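Local coordinates for protein fructose-1,6-bisphosphatase (Pyrococcus furiosus, PDB 1XI6) that catalyses the hydrolysis of fructose 1,6-bisphosphate to fructose 6-phosphate and phosphate, as a magnesium-dependent member of the inositol monophosphatase superfamily, at residues Asp24-Thr27 and Thr28-Phe32. Sequence-based numbering, arbitrary orientation.
Sequences DFET and TIMPF
The Phe25 ring meets Ile29 over one face and Met30 at its edge. Ile29 CG2 stands 3.9 Å from the Phe25 ring centroid, a CH-pi contact displaced toward the CZ and CE1 rim. Met30 SD approaches Phe25 CE2 at 4.1 Å. Its direction, 76° off the ring normal, identifies an edge-on Met-aromatic contact. With CG anti to the backbone N (chi1 -174°), the ring extends alongside the following turn, where Ile29 and Met30 lie. Phe25 O accepts from both Ile29 N (3.0 Å, i to i+4) and Met30 N (3.1 Å, i to i+5), the latter closing a wider, pi-type turn near the C-terminal end of helix 11-28, ahead of the 3-10 segment 30-32. Pro127 also packs on Phe25 and Met30, and Phe25 lies beside Leu94, whose backbone carbonyl is probably a magnesium ligand. Replacing the ring with an alanine methyl is likely to open a gap beside Ile29 CG2 and take the aromatic edge from Met30 SD. Whereas Phe25 and Ile29 are buried, Thr27, Thr28 and Pro31 form the solvent side. There Asp24 O accepts hydrogen bonds from Thr28 N at 2.9 Å and from Thr27 OG1, the hydroxyl lying 43° out of the carbonyl plane, while Pro31 CG lies near Thr27 O.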
loop_
_atom_site.group_PDB
_atom_site.type_symbol
_atom_site.label_atom_id
_atom_site.label_comp_id
_atom_site.label_asym_id
_atom_site.label_seq_id
_atom_site.Cartn_x
_atom_site.Cartn_y
_atom_site.Cartn_z
ATOM N N ASP A 24 -12.127 -11.429 8.140
ATOM C CA ASP A 24 -11.450 -12.700 7.874
ATOM C C ASP A 24 -9.983 -12.699 8.291
ATOM O O ASP A 24 -9.496 -13.667 8.865
ATOM C CB ASP A 24 -11.498 -13.000 6.380
ATOM C CG ASP A 24 -12.625 -13.926 5.981
ATOM O OD1 ASP A 24 -13.436 -14.356 6.838
ATOM O OD2 ASP A 24 -12.688 -14.229 4.771
ATOM N N PHE A 25 -9.285 -11.611 7.979
ATOM C CA PHE A 25 -7.880 -11.472 8.293
ATOM C C PHE A 25 -7.665 -11.419 9.796
ATOM O O PHE A 25 -6.652 -11.909 10.296
ATOM C CB PHE A 25 -7.334 -10.204 7.647
ATOM C CG PHE A 25 -5.848 -10.034 7.788
ATOM C CD1 PHE A 25 -5.005 -10.326 6.724
ATOM C CD2 PHE A 25 -5.286 -9.568 8.979
ATOM C CE1 PHE A 25 -3.627 -10.157 6.842
ATOM C CE2 PHE A 25 -3.912 -9.405 9.111
ATOM C CZ PHE A 25 -3.082 -9.694 8.045
ATOM N N GLU A 26 -8.615 -10.819 10.510
ATOM C CA GLU A 26 -8.490 -10.644 11.950
ATOM C C GLU A 26 -8.573 -11.984 12.667
ATOM O O GLU A 26 -7.856 -12.218 13.642
ATOM C CB GLU A 26 -9.538 -9.661 12.485
ATOM C CG GLU A 26 -9.206 -8.175 12.267
ATOM C CD GLU A 26 -8.252 -7.571 13.317
ATOM O OE1 GLU A 26 -8.049 -6.334 13.280
ATOM O OE2 GLU A 26 -7.710 -8.308 14.177
ATOM N N THR A 27 -9.432 -12.865 12.163
ATOM C CA THR A 27 -9.674 -14.162 12.797
ATOM C C THR A 27 -8.707 -15.245 12.334
ATOM O O THR A 27 -8.340 -16.117 13.115
ATOM C CB THR A 27 -11.123 -14.654 12.573
ATOM O OG1 THR A 27 -11.436 -14.603 11.176
ATOM C CG2 THR A 27 -12.109 -13.796 13.352
ATOM N N THR A 28 -8.295 -15.166 11.071
ATOM C CA THR A 28 -7.561 -16.233 10.391
ATOM C C THR A 28 -6.051 -15.977 10.270
ATOM O O THR A 28 -5.261 -16.906 10.429
ATOM C CB THR A 28 -8.197 -16.513 9.003
ATOM O OG1 THR A 28 -9.564 -16.888 9.191
ATOM C CG2 THR A 28 -7.497 -17.625 8.254
ATOM N N ILE A 29 -5.641 -14.741 9.997
ATOM C CA ILE A 29 -4.204 -14.466 9.843
ATOM C C ILE A 29 -3.538 -13.854 11.091
ATOM O O ILE A 29 -2.373 -14.114 11.358
ATOM C CB ILE A 29 -3.881 -13.704 8.508
ATOM C CG1 ILE A 29 -3.988 -14.652 7.317
ATOM C CG2 ILE A 29 -2.461 -13.152 8.492
ATOM C CD1 ILE A 29 -5.332 -14.752 6.715
ATOM N N MET A 30 -4.285 -13.069 11.859
ATOM C CA MET A 30 -3.751 -12.436 13.073
ATOM C C MET A 30 -3.183 -13.390 14.137
ATOM O O MET A 30 -2.187 -13.042 14.778
ATOM C CB MET A 30 -4.779 -11.488 13.704
ATOM C CG MET A 30 -4.788 -10.087 13.127
ATOM S SD MET A 30 -3.158 -9.331 13.102
ATOM C CE MET A 30 -2.792 -9.128 14.841
ATOM N N PRO A 31 -3.808 -14.586 14.334
ATOM C CA PRO A 31 -3.182 -15.637 15.151
ATOM C C PRO A 31 -1.712 -15.909 14.844
ATOM O O PRO A 31 -0.986 -16.336 15.729
ATOM C CB PRO A 31 -3.996 -16.878 14.798
ATOM C CG PRO A 31 -5.316 -16.375 14.462
ATOM C CD PRO A 31 -5.140 -15.022 13.856
ATOM N N PHE A 32 -1.284 -15.661 13.612
ATOM C CA PHE A 32 0.085 -15.969 13.192
ATOM C C PHE A 32 1.100 -14.859 13.411
ATOM O O PHE A 32 2.254 -15.020 13.054
ATOM C CB PHE A 32 0.109 -16.417 11.725
ATOM C CG PHE A 32 -0.633 -17.693 11.479
ATOM C CD1 PHE A 32 -0.028 -18.921 11.735
ATOM C CD2 PHE A 32 -1.943 -17.674 11.008
ATOM C CE1 PHE A 32 -0.715 -20.109 11.528
ATOM C CE2 PHE A 32 -2.639 -18.861 10.796
ATOM C CZ PHE A 32 -2.022 -20.082 11.056
#